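PDB 4QK0: GH127 beta-L-arabinofuranoside from Geobacillus stearothermophilus, which probably hydrolyses beta-L-arabinofuranosides, releasing L-arabinose from the non-reducing ends of arabinose-containing sugars as a family GH127 glycoside hydrolase. Local coordinates for residues T472-S477 and W520-E525; T448-R453 and G479-G484; V564-N569 and V623-I628; N383-W388 and M641-N646. All blocks are in the same frame, centred on the assembly; numbering follows the deposited sequence.

Contact 1 (T472-S477 and W520-E525); sequences TVSPES and WQQGDE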
loop_
_atom_site.group_PDB
_atom_site.type_symbol
_atom_site.label_atom_id
_atom_site.label_comp_id
_atom_site.label_asym_id
_atom_site.label_seq_id
_atom_site.Cartn_x
_atom_site.Cartn_y
_atom_site.Cartn_z
ATOM N N THR A 472 42.270 26.540 6.386
ATOM C CA THR A 472 43.572 27.143 6.261
ATOM C C THR A 472 43.922 27.177 4.793
ATOM O O THR A 472 43.834 26.175 4.092
ATOM C CB THR A 472 44.639 26.374 7.039
ATOM O OG1 THR A 472 44.202 26.249 8.389
ATOM C CG2 THR A 472 45.941 27.160 7.048
ATOM N N VAL A 473 44.222 28.376 4.322
ATOM C CA VAL A 473 44.478 28.602 2.926
ATOM C C VAL A 473 45.938 28.962 2.780
ATOM O O VAL A 473 46.359 30.026 3.246
ATOM C CB VAL A 473 43.584 29.746 2.371
ATOM C CG1 VAL A 473 43.849 29.961 0.883
ATOM C CG2 VAL A 473 42.105 29.418 2.592
ATOM N N SER A 474 46.689 28.139 2.058
ATOM C CA SER A 474 48.111 28.395 1.841
ATOM C C SER A 474 48.546 28.369 0.397
ATOM O O SER A 474 48.843 27.332 -0.132
ATOM C CB SER A 474 48.882 27.356 2.596
ATOM O OG SER A 474 48.445 27.448 3.919
ATOM N N PRO A 475 48.573 29.530 -0.264
ATOM C CA PRO A 475 49.100 29.569 -1.620
ATOM C C PRO A 475 50.634 29.520 -1.594
ATOM O O PRO A 475 51.252 29.942 -0.620
ATOM C CB PRO A 475 48.569 30.884 -2.180
ATOM C CG PRO A 475 48.136 31.690 -1.035
ATOM C CD PRO A 475 48.131 30.847 0.207
ATOM N N GLU A 476 51.235 28.948 -2.631
ATOM C CA GLU A 476 52.697 28.853 -2.721
ATOM C C GLU A 476 53.316 30.266 -2.610
ATOM O O GLU A 476 54.186 30.502 -1.797
ATOM C CB GLU A 476 53.113 28.198 -4.016
ATOM C CG GLU A 476 54.389 27.387 -3.877
ATOM C CD GLU A 476 55.075 27.104 -5.220
ATOM O OE1 GLU A 476 54.370 27.012 -6.268
ATOM O OE2 GLU A 476 56.330 26.970 -5.214
ATOM N N SER A 477 52.792 31.218 -3.361
ATOM C CA SER A 477 53.039 32.631 -3.088
ATOM C C SER A 477 51.715 33.408 -3.073
ATOM O O SER A 477 50.725 33.003 -3.681
ATOM C CB SER A 477 53.978 33.208 -4.167
ATOM O OG SER A 477 53.320 33.139 -5.435
ATOM N N TRP A 520 45.212 36.222 -0.929
ATOM C CA TRP A 520 45.459 35.211 0.079
ATOM C C TRP A 520 46.959 35.061 0.314
ATOM O O TRP A 520 47.722 35.031 -0.627
ATOM C CB TRP A 520 44.907 33.855 -0.385
ATOM C CG TRP A 520 43.415 33.884 -0.600
ATOM C CD1 TRP A 520 42.772 34.160 -1.742
ATOM C CD2 TRP A 520 42.389 33.695 0.397
ATOM N NE1 TRP A 520 41.404 34.168 -1.547
ATOM C CE2 TRP A 520 41.148 33.875 -0.241
ATOM C CE3 TRP A 520 42.412 33.372 1.752
ATOM C CZ2 TRP A 520 39.938 33.720 0.420
ATOM C CZ3 TRP A 520 41.206 33.238 2.409
ATOM C CH2 TRP A 520 39.987 33.423 1.737
ATOM N N GLN A 521 47.350 34.972 1.576
ATOM C CA GLN A 521 48.736 34.813 2.025
ATOM C C GLN A 521 48.814 33.484 2.744
ATOM O O GLN A 521 47.834 33.018 3.353
ATOM C CB GLN A 521 49.099 35.873 3.091
ATOM C CG GLN A 521 48.993 37.366 2.723
ATOM C CD GLN A 521 50.212 37.961 2.016
ATOM O OE1 GLN A 521 50.113 38.990 1.332
ATOM N NE2 GLN A 521 51.369 37.324 2.162
ATOM N N GLN A 522 49.997 32.908 2.734
ATOM C CA GLN A 522 50.344 31.712 3.508
ATOM C C GLN A 522 49.795 31.719 4.943
ATOM O O GLN A 522 50.045 32.639 5.695
ATOM C CB GLN A 522 51.874 31.623 3.561
ATOM C CG GLN A 522 52.454 30.406 4.261
ATOM C CD GLN A 522 52.328 29.168 3.411
ATOM O OE1 GLN A 522 51.785 28.153 3.839
ATOM N NE2 GLN A 522 52.860 29.240 2.189
ATOM N N GLY A 523 49.064 30.675 5.327
ATOM C CA GLY A 523 48.551 30.576 6.695
ATOM C C GLY A 523 47.297 31.396 6.969
ATOM O O GLY A 523 46.874 31.513 8.102
ATOM N N ASP A 524 46.671 31.939 5.940
ATOM C CA ASP A 524 45.394 32.596 6.121
ATOM C C ASP A 524 44.383 31.575 6.657
ATOM O O ASP A 524 44.343 30.412 6.231
ATOM C CB ASP A 524 44.898 33.239 4.824
ATOM C CG ASP A 524 45.461 34.643 4.608
ATOM O OD1 ASP A 524 46.053 35.229 5.541
ATOM O OD2 ASP A 524 45.284 35.198 3.501
ATOM N N GLU A 525 43.577 32.026 7.597
ATOM C CA GLU A 525 42.592 31.175 8.256
ATOM C C GLU A 525 41.170 31.743 8.165
ATOM O O GLU A 525 40.912 32.897 8.513
ATOM C CB GLU A 525 42.965 30.987 9.699
ATOM C CG GLU A 525 42.218 29.826 10.304
ATOM C CD GLU A 525 42.566 29.627 11.770
ATOM O OE1 GLU A 525 43.661 29.119 12.034
ATOM O OE2 GLU A 525 41.740 29.969 12.647
#

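Contact 2 (T448-R453 and G479-G484); sequences TEIDGR and GEFTLG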
loop_
_atom_site.group_PDB
_atom_site.type_symbol
_atom_site.label_atom_id
_atom_site.label_comp_id
_atom_site.label_asym_id
_atom_site.label_seq_id
_atom_site.Cartn_x
_atom_site.Cartn_y
_atom_site.Cartn_z
ATOM N N THR A 448 45.663 22.123 -5.191
ATOM C CA THR A 448 45.033 22.457 -6.463
ATOM C C THR A 448 45.799 23.605 -7.109
ATOM O O THR A 448 46.773 24.092 -6.556
ATOM C CB THR A 448 43.537 22.779 -6.219
ATOM O OG1 THR A 448 42.839 23.051 -7.449
ATOM C CG2 THR A 448 43.365 23.943 -5.286
ATOM N N GLU A 449 45.331 24.051 -8.264
ATOM C CA GLU A 449 45.952 25.153 -8.984
ATOM C C GLU A 449 44.915 26.210 -9.281
ATOM O O GLU A 449 43.840 25.923 -9.834
ATOM C CB GLU A 449 46.561 24.648 -10.283
ATOM C CG GLU A 449 47.698 23.665 -10.055
ATOM C CD GLU A 449 49.042 24.202 -10.507
ATOM O OE1 GLU A 449 49.101 24.888 -11.565
ATOM O OE2 GLU A 449 50.040 23.935 -9.803
ATOM N N ILE A 450 45.195 27.424 -8.832
ATOM C CA ILE A 450 44.287 28.546 -9.046
ATOM C C ILE A 450 45.151 29.622 -9.730
ATOM O O ILE A 450 46.261 29.951 -9.248
ATOM C CB ILE A 450 43.606 29.039 -7.729
ATOM C CG1 ILE A 450 43.222 27.860 -6.815
ATOM C CG2 ILE A 450 42.332 29.837 -8.030
ATOM C CD1 ILE A 450 42.689 28.240 -5.442
ATOM N N ASP A 451 44.668 30.117 -10.880
ATOM C CA ASP A 451 45.374 31.151 -11.654
ATOM C C ASP A 451 46.850 30.718 -11.854
ATOM O O ASP A 451 47.795 31.480 -11.605
ATOM C CB ASP A 451 45.234 32.532 -10.954
ATOM C CG ASP A 451 45.004 33.684 -11.935
ATOM O OD1 ASP A 451 44.191 33.513 -12.863
ATOM O OD2 ASP A 451 45.612 34.771 -11.773
ATOM N N GLY A 452 47.002 29.460 -12.292
ATOM C CA GLY A 452 48.295 28.838 -12.589
ATOM C C GLY A 452 49.216 28.641 -11.407
ATOM O O GLY A 452 50.368 28.278 -11.567
ATOM N N ARG A 453 48.699 28.846 -10.210
ATOM C CA ARG A 453 49.518 28.787 -9.017
ATOM C C ARG A 453 49.046 27.688 -8.069
ATOM O O ARG A 453 47.829 27.462 -7.882
ATOM C CB ARG A 453 49.402 30.131 -8.322
ATOM C CG ARG A 453 50.174 30.312 -7.014
ATOM C CD ARG A 453 49.347 31.176 -6.102
ATOM N NE ARG A 453 48.640 32.063 -7.024
ATOM C CZ ARG A 453 47.410 32.489 -6.863
ATOM N NH1 ARG A 453 46.826 33.267 -7.783
ATOM N NH2 ARG A 453 46.782 32.130 -5.769
ATOM N N GLY A 479 48.463 35.683 -3.561
ATOM C CA GLY A 479 47.670 35.935 -4.778
ATOM C C GLY A 479 46.141 36.040 -4.595
ATOM O O GLY A 479 45.580 35.522 -3.640
ATOM N N GLU A 480 45.513 36.779 -5.509
ATOM C CA GLU A 480 44.126 37.085 -5.475
ATOM C C GLU A 480 43.368 35.947 -6.158
ATOM O O GLU A 480 43.677 35.575 -7.273
ATOM C CB GLU A 480 43.861 38.399 -6.188
ATOM C CG GLU A 480 42.441 38.921 -6.096
ATOM C CD GLU A 480 42.192 40.117 -7.007
ATOM O OE1 GLU A 480 43.121 40.536 -7.747
ATOM O OE2 GLU A 480 41.048 40.629 -6.985
ATOM N N PHE A 481 42.419 35.373 -5.443
ATOM C CA PHE A 481 41.462 34.476 -6.047
ATOM C C PHE A 481 40.221 34.355 -5.146
ATOM O O PHE A 481 40.187 34.857 -3.992
ATOM C CB PHE A 481 42.089 33.102 -6.338
ATOM C CG PHE A 481 42.701 32.438 -5.132
ATOM C CD1 PHE A 481 41.958 31.676 -4.271
ATOM C CD2 PHE A 481 44.050 32.618 -4.850
ATOM C CE1 PHE A 481 42.539 31.116 -3.133
ATOM C CE2 PHE A 481 44.650 32.061 -3.713
ATOM C CZ PHE A 481 43.882 31.308 -2.855
ATOM N N THR A 482 39.207 33.694 -5.695
ATOM C CA THR A 482 37.910 33.562 -5.047
ATOM C C THR A 482 37.715 32.177 -4.453
ATOM O O THR A 482 38.029 31.154 -5.069
ATOM C CB THR A 482 36.811 33.864 -6.018
ATOM O OG1 THR A 482 37.034 35.166 -6.535
ATOM C CG2 THR A 482 35.480 33.799 -5.320
ATOM N N LEU A 483 37.330 32.173 -3.198
ATOM C CA LEU A 483 36.913 30.967 -2.489
ATOM C C LEU A 483 35.408 31.011 -2.378
ATOM O O LEU A 483 34.857 32.003 -1.857
ATOM C CB LEU A 483 37.463 30.981 -1.081
ATOM C CG LEU A 483 37.992 29.678 -0.599
ATOM C CD1 LEU A 483 39.258 29.391 -1.420
ATOM C CD2 LEU A 483 38.279 29.764 0.889
ATOM N N GLY A 484 34.742 29.995 -2.927
ATOM C CA GLY A 484 33.255 29.929 -2.870
ATOM C C GLY A 484 32.806 28.947 -1.798
ATOM O O GLY A 484 33.116 27.787 -1.890
#

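Contact 3 (V564-N569 and V623-I628); sequences VDNGPN and VPFRAI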
loop_
_atom_site.group_PDB
_atom_site.type_symbol
_atom_site.label_atom_id
_atom_site.label_comp_id
_atom_site.label_asym_id
_atom_site.label_seq_id
_atom_site.Cartn_x
_atom_site.Cartn_y
_atom_site.Cartn_z
ATOM N N VAL A 564 13.893 0.182 20.026
ATOM C CA VAL A 564 14.912 -0.200 21.002
ATOM C C VAL A 564 15.097 0.889 22.058
ATOM O O VAL A 564 15.341 0.578 23.202
ATOM C CB VAL A 564 16.249 -0.570 20.322
ATOM C CG1 VAL A 564 16.854 0.657 19.626
ATOM C CG2 VAL A 564 17.252 -1.138 21.320
ATOM N N ASP A 565 14.925 2.165 21.700
ATOM C CA ASP A 565 15.081 3.266 22.640
ATOM C C ASP A 565 13.777 3.736 23.251
ATOM O O ASP A 565 13.806 4.399 24.256
ATOM C CB ASP A 565 15.700 4.520 21.951
ATOM C CG ASP A 565 17.128 4.301 21.428
ATOM O OD1 ASP A 565 17.934 3.727 22.167
ATOM O OD2 ASP A 565 17.466 4.705 20.291
ATOM N N ASN A 566 12.640 3.518 22.605
ATOM C CA ASN A 566 11.414 4.231 22.965
ATOM C C ASN A 566 10.197 3.302 23.193
ATOM O O ASN A 566 9.097 3.742 23.484
ATOM C CB ASN A 566 11.032 5.212 21.820
ATOM C CG ASN A 566 12.060 6.319 21.599
ATOM O OD1 ASN A 566 12.080 7.305 22.313
ATOM N ND2 ASN A 566 12.857 6.194 20.521
ATOM N N GLY A 567 10.365 2.024 22.992
ATOM C CA GLY A 567 9.244 1.110 23.079
ATOM C C GLY A 567 8.474 0.952 21.784
ATOM O O GLY A 567 8.664 1.715 20.822
ATOM N N PRO A 568 7.576 -0.034 21.763
ATOM C CA PRO A 568 6.786 -0.237 20.564
ATOM C C PRO A 568 5.680 0.777 20.391
ATOM O O PRO A 568 5.493 1.688 21.209
ATOM C CB PRO A 568 6.228 -1.664 20.760
ATOM C CG PRO A 568 6.210 -1.877 22.240
ATOM C CD PRO A 568 7.111 -0.875 22.892
ATOM N N ASN A 569 5.006 0.653 19.260
ATOM C CA ASN A 569 3.895 1.531 18.868
ATOM C C ASN A 569 4.282 2.994 18.743
ATOM O O ASN A 569 3.784 3.866 19.465
ATOM C CB ASN A 569 2.681 1.346 19.809
ATOM C CG ASN A 569 1.420 1.934 19.216
ATOM O OD1 ASN A 569 1.474 2.585 18.162
ATOM N ND2 ASN A 569 0.275 1.702 19.871
ATOM N N VAL A 623 6.350 10.744 28.437
ATOM C CA VAL A 623 7.452 9.798 28.383
ATOM C C VAL A 623 8.693 10.542 27.884
ATOM O O VAL A 623 8.581 11.410 27.056
ATOM C CB VAL A 623 7.156 8.566 27.478
ATOM C CG1 VAL A 623 6.002 7.763 27.998
ATOM C CG2 VAL A 623 6.864 8.961 26.051
ATOM N N PRO A 624 9.879 10.179 28.381
ATOM C CA PRO A 624 11.103 10.617 27.718
ATOM C C PRO A 624 11.213 9.943 26.339
ATOM O O PRO A 624 10.687 8.831 26.181
ATOM C CB PRO A 624 12.211 10.051 28.629
ATOM C CG PRO A 624 11.606 8.772 29.169
ATOM C CD PRO A 624 10.119 9.051 29.319
ATOM N N PHE A 625 11.818 10.610 25.340
ATOM C CA PHE A 625 12.197 9.917 24.080
ATOM C C PHE A 625 13.606 10.197 23.701
ATOM O O PHE A 625 14.154 11.229 24.044
ATOM C CB PHE A 625 11.323 10.286 22.875
ATOM C CG PHE A 625 11.618 11.624 22.301
ATOM C CD1 PHE A 625 12.535 11.818 21.255
ATOM C CD2 PHE A 625 10.943 12.712 22.791
ATOM C CE1 PHE A 625 12.763 13.098 20.733
ATOM C CE2 PHE A 625 11.179 13.974 22.280
ATOM C CZ PHE A 625 12.070 14.160 21.246
ATOM N N ARG A 626 14.105 9.339 22.848
ATOM C CA ARG A 626 15.386 9.518 22.263
ATOM C C ARG A 626 15.389 9.234 20.783
ATOM O O ARG A 626 14.888 8.181 20.309
ATOM C CB ARG A 626 16.401 8.590 22.958
ATOM C CG ARG A 626 17.802 8.928 22.506
ATOM C CD ARG A 626 18.839 8.461 23.502
ATOM N NE ARG A 626 19.095 7.061 23.257
ATOM C CZ ARG A 626 20.177 6.414 23.656
ATOM N NH1 ARG A 626 21.133 7.071 24.299
ATOM N NH2 ARG A 626 20.293 5.119 23.403
ATOM N N ALA A 627 16.038 10.142 20.039
ATOM C CA ALA A 627 16.105 10.019 18.604
ATOM C C ALA A 627 17.567 9.882 18.208
ATOM O O ALA A 627 18.428 10.515 18.798
ATOM C CB ALA A 627 15.443 11.216 17.937
ATOM N N ILE A 628 17.804 9.096 17.166
ATOM C CA ILE A 628 19.115 8.901 16.601
ATOM C C ILE A 628 19.106 9.217 15.080
ATOM O O ILE A 628 18.038 9.378 14.491
ATOM C CB ILE A 628 19.588 7.440 16.787
ATOM C CG1 ILE A 628 18.574 6.451 16.190
ATOM C CG2 ILE A 628 19.779 7.134 18.275
ATOM C CD1 ILE A 628 19.176 5.437 15.288
HETATM O O HOH W 1 15.671 6.108 18.773
HETATM O O HOH W 2 9.845 7.438 24.171
#

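Contact 4 (N383-W388 and M641-N646); sequences NPLEVW and MVVWVN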
loop_
_atom_site.group_PDB
_atom_site.type_symbol
_atom_site.label_atom_id
_atom_site.label_comp_id
_atom_site.label_asym_id
_atom_site.label_seq_id
_atom_site.Cartn_x
_atom_site.Cartn_y
_atom_site.Cartn_z
ATOM N N ASN A 383 14.647 1.852 1.437
ATOM C CA ASN A 383 14.907 2.649 2.618
ATOM C C ASN A 383 13.646 3.350 3.116
ATOM O O ASN A 383 13.365 4.511 2.754
ATOM C CB ASN A 383 15.965 3.717 2.383
ATOM C CG ASN A 383 17.287 3.112 2.048
ATOM O OD1 ASN A 383 17.533 2.807 0.887
ATOM N ND2 ASN A 383 18.088 2.816 3.063
ATOM N N PRO A 384 12.910 2.691 4.001
ATOM C CA PRO A 384 11.613 3.216 4.403
ATOM C C PRO A 384 11.775 4.318 5.410
ATOM O O PRO A 384 12.824 4.452 6.014
ATOM C CB PRO A 384 10.949 1.995 5.011
ATOM C CG PRO A 384 12.089 1.245 5.619
ATOM C CD PRO A 384 13.233 1.423 4.673
ATOM N N LEU A 385 10.744 5.141 5.564
ATOM C CA LEU A 385 10.728 6.164 6.589
ATOM C C LEU A 385 9.849 5.822 7.755
ATOM O O LEU A 385 9.753 6.582 8.751
ATOM C CB LEU A 385 10.303 7.510 5.988
ATOM C CG LEU A 385 11.436 8.202 5.231
ATOM C CD1 LEU A 385 11.674 7.561 3.863
ATOM C CD2 LEU A 385 11.013 9.651 5.112
ATOM N N GLU A 386 9.226 4.658 7.672
ATOM C CA GLU A 386 8.357 4.173 8.762
ATOM C C GLU A 386 8.279 2.671 8.691
ATOM O O GLU A 386 7.975 2.105 7.647
ATOM C CB GLU A 386 6.975 4.760 8.656
ATOM C CG GLU A 386 5.977 4.175 9.654
ATOM C CD GLU A 386 4.653 4.913 9.614
ATOM O OE1 GLU A 386 4.637 6.083 9.968
ATOM O OE2 GLU A 386 3.637 4.348 9.148
ATOM N N VAL A 387 8.565 2.023 9.807
ATOM C CA VAL A 387 8.530 0.574 9.872
ATOM C C VAL A 387 7.739 0.095 11.087
ATOM O O VAL A 387 7.990 0.513 12.199
ATOM C CB VAL A 387 9.943 -0.009 9.930
ATOM C CG1 VAL A 387 9.902 -1.503 10.064
ATOM C CG2 VAL A 387 10.668 0.287 8.636
ATOM N N TRP A 388 6.761 -0.761 10.796
ATOM C CA TRP A 388 6.061 -1.619 11.782
ATOM C C TRP A 388 6.340 -3.066 11.290
ATOM O O TRP A 388 5.734 -3.490 10.345
ATOM C CB TRP A 388 4.558 -1.272 11.797
ATOM C CG TRP A 388 3.681 -2.085 12.752
ATOM C CD1 TRP A 388 4.092 -2.838 13.802
ATOM C CD2 TRP A 388 2.244 -2.205 12.708
ATOM N NE1 TRP A 388 3.009 -3.407 14.411
ATOM C CE2 TRP A 388 1.866 -3.034 13.762
ATOM C CE3 TRP A 388 1.255 -1.686 11.877
ATOM C CZ2 TRP A 388 0.527 -3.363 14.010
ATOM C CZ3 TRP A 388 -0.077 -2.005 12.114
ATOM C CH2 TRP A 388 -0.430 -2.826 13.166
HETATM N N MSE A 641 10.463 1.793 13.628
HETATM C CA MSE A 641 11.190 3.067 13.372
HETATM C C MSE A 641 10.277 4.043 12.699
HETATM O O MSE A 641 9.486 3.648 11.882
HETATM C CB MSE A 641 12.417 2.760 12.509
HETATM C CG MSE A 641 13.275 3.992 12.237
HETATM SE SE MSE A 641 12.586 4.945 10.623
HETATM C CE MSE A 641 13.089 3.721 9.285
ATOM N N VAL A 642 10.328 5.313 13.099
ATOM C CA VAL A 642 9.670 6.366 12.373
ATOM C C VAL A 642 10.525 7.579 12.294
ATOM O O VAL A 642 11.245 7.866 13.209
ATOM C CB VAL A 642 8.318 6.833 12.976
ATOM C CG1 VAL A 642 7.286 5.741 12.860
ATOM C CG2 VAL A 642 8.441 7.215 14.427
ATOM N N VAL A 643 10.351 8.322 11.191
ATOM C CA VAL A 643 10.944 9.639 11.003
ATOM C C VAL A 643 9.897 10.697 11.283
ATOM O O VAL A 643 10.127 11.615 12.072
ATOM C CB VAL A 643 11.463 9.840 9.555
ATOM C CG1 VAL A 643 11.847 11.298 9.264
ATOM C CG2 VAL A 643 12.657 8.952 9.314
ATOM N N TRP A 644 8.740 10.570 10.636
ATOM C CA TRP A 644 7.734 11.554 10.807
ATOM C C TRP A 644 6.900 11.180 12.027
ATOM O O TRP A 644 6.142 10.212 12.006
ATOM C CB TRP A 644 6.892 11.670 9.541
ATOM C CG TRP A 644 7.648 12.301 8.466
ATOM C CD1 TRP A 644 8.340 11.683 7.463
ATOM C CD2 TRP A 644 7.788 13.698 8.252
ATOM N NE1 TRP A 644 8.932 12.604 6.677
ATOM C CE2 TRP A 644 8.583 13.859 7.123
ATOM C CE3 TRP A 644 7.303 14.831 8.906
ATOM C CZ2 TRP A 644 8.929 15.111 6.623
ATOM C CZ3 TRP A 644 7.615 16.063 8.402
ATOM C CH2 TRP A 644 8.458 16.196 7.274
ATOM N N VAL A 645 6.985 11.977 13.062
ATOM C CA VAL A 645 6.245 11.700 14.286
ATOM C C VAL A 645 5.022 12.603 14.431
ATOM O O VAL A 645 5.053 13.770 14.035
ATOM C CB VAL A 645 7.179 11.570 15.545
ATOM C CG1 VAL A 645 8.634 11.803 15.263
ATOM C CG2 VAL A 645 6.732 12.350 16.748
ATOM N N ASN A 646 3.946 12.038 14.942
ATOM C CA ASN A 646 2.762 12.782 15.254
ATOM C C ASN A 646 2.990 13.920 16.200
ATOM O O ASN A 646 3.681 13.799 17.153
ATOM C CB ASN A 646 1.661 11.896 15.807
ATOM C CG ASN A 646 1.096 10.987 14.797
ATOM O OD1 ASN A 646 1.175 9.825 14.944
ATOM N ND2 ASN A 646 0.530 11.514 13.784
HETATM O O HOH W 3 8.087 8.599 8.966
#

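Contact 1 (T472-S477 and W520-E525)
Val473 packs on the indole of Trp520 inside the beta-sandwich of the middle domain. Val473 lies on strand 468-475 of the seven-stranded antiparallel sheet, whereas Trp520 ends strand 519-520 of the other sheet; from there a type II beta turn, Gln521 to Asp524, carries the chain over to strand 524-529 beside 468-475. The backbone evidence is an antiparallel hydrogen-bonded pair, Val473 with Asp524. Val473 N donates to Asp524 O at 2.8 Å and almost straight (174°). The return bond from Asp524 N to Val473 O is weak, 3.3 Å with 121° at the hydrogen, and the same N-H also closes the turn on Gln521 O at 3.0 Å.

Followed outward, Trp520 first sets CB against Pro475 CG at 3.9 Å. Its chi1 of -62° holds CG anti to the carbonyl carbon, which, with chi2, brings the six-membered ring up to the valine. There CE3 meets Val473 CG1 at 3.8 Å, and CZ3 meets Val473 CG2 at 3.9 Å; the two methyls thus meet neighbouring ring carbons, in an oblique approach. At the polar tip NE1 is spent on the backbone O of Phe481, whose ring stacks on the indole. Asp524 CB stands at the indole edge, in its plane, and its carboxylate is shared between Arg518, in a salt bridge, and Asn499. A further bond holds the peptide leading into the turn: Gln521 N reaches Asp524 OD2 from above the carboxylate plane, at 2.8 Å.

Contact 2 (T448-R453 and G479-G484)
Ile450 puts its CD1 over one face of the Phe481 ring, joining the turn end of a beta hairpin to the opposite sheet of the middle-domain beta-sandwich. The hairpin links strands 444-450 and 453-461 through a type I' turn from Ile450 to Arg453, closed in both directions: Ile450 N donates to Arg453 O at 2.8 Å, and Arg453 N returns a bond of the same kind to Ile450 O.

The conformation of Phe481 matters most here: chi1 of 56° places CG in the crowded position between backbone N and carbonyl carbon, and the ring lies in the interior beside Val455 and Val473. Ile450 answers with two branches. Its CG2 abuts Phe481 CB at 3.7 Å, while the other branch, extended at chi2 (174°), carries CD1 over the ring, 4.0 Å from the Phe481 centroid and 24° off the normal, a CH-pi contact. The two side chains cross at about a right angle. Cut back to an alanine, Phe481 would probably leave Ile450 CD1 without its ring face and open a gap beside Val473.

Arg453 is less certain. Its poorly ordered chain bends at chi2 and chi3, folding the guanidinium back between Gly479 CA on one face and Ile450 O on the other; the very close approach of NH2 to the Phe481 ring is doubtful. More secure is the placement of Ile450 CD1, 3.7 Å from both CD1 and CE1 of Phe481 and therefore offset toward that side of the ring.

Contact 3 (V564-N569 and V623-I628)
Asn566 grips the backbone of Arg626 with both ends of its amide, and this is the tight part of the contact. Arg626 N donates to Asn566 OD1 at 2.9 Å, in the carbonyl plane and on a lone pair. Asn566 ND2 returns a bond to Arg626 O at 2.8 Å, the acceptor lying only 6° from the amide plane. The same ND2 also serves Glu562 O, so the amide's rotation is fixed from both ends, while OD1 is pressed to 3.1 Å from Phe625 CB. A leucine in place of Asn566 would probably leave the N-H and C=O of Arg626 without these mates and set the helical turn free to shift from the strand.

The looser side is bridged by side-chain ends and waters. Arg626, its chain bent at chi3 (82°), brings NH2 to Asp565 OD1 in a salt bridge of 3.0 Å, within its guanidinium plane but well above the carboxylate plane; the two planes are 88° apart. Asp565 OD2 has a stronger mate in Arg636. One water links that OD2 to Arg626 O, and another joins Asn566 OD1 to Pro624 O, donating to the latter at 2.6 Å.

The arrangement is that of a helical turn, 563-566, which follows strand 557-562 in the C-terminal domain: beside strand 620-629, with which 557-562 pairs, a side-chain amide stands in for a peptide group and continues the sheet's hydrogen bonding.

Contact 4 (N383-W388 and M641-N646)
Leu385 O is gripped by two donors. Val643 N comes nearly along the C=O axis at 3.1 Å, although the bond is bent at the hydrogen (144°). A water donates to the same Leu385 O at 2.6 Å, and in turn accepts from Trp644 N at 2.7 Å; this water also sits in the plane of the Trp644 ring, at its edge. This carbonyl lies just beyond the regular strand pairing.

Further along, Val387 and Met641, a selenomethionine, form an antiparallel hydrogen-bonded pair. Val387 N donates to Met641 O at 2.8 Å, and Met641 N to Val387 O at 3.1 Å. This is a two-residue strand, 386-387, from the catalytic-domain part of the chain joining strand 641-647 of the C-terminal sheet, so the two domains share hydrogen-bonded beta structure.

The side chains divide between the two faces. On one, the extended chain of Glu386 runs alongside Val642, CG to CG1 at 3.8 Å. On the other, Met641 starts with CG anti to its N (chi1 -177°) and then folds back at chi2 and chi3, bringing CE to Pro384 O at 3.4 Å; that oxygen is hydrogen-bonded to Tyr630 OH. Beyond the pair, Leu385 lies side by side with Trp644, its CD2 at the indole edge, 3.9 Å from NE1. Trp388, next along the chain, reaches the second subunit, where it makes a cation-pi contact with Arg544 of that subunit.

From the N terminus, contact 4 opens first, at 383-388, and closes last, at 641-646; the other three nest within its loop. Next comes 448-453, which opens contact 2. Before 479-484 closes it, 472-477 has already opened contact 1, which closes at 520-525, so the two loops cross. They touch, with centres 11 Å apart, and tie together the two sheets of the middle domain. Contact 3, 564-569 with 623-628, follows in series, within the C-terminal domain. Its centre is about 12 Å from that of contact 4, without touching, and both reach the same sheet, to which contact 4 joins the catalytic domain. The middle-domain pair lies some 46 to 50 Å away, centre to centre.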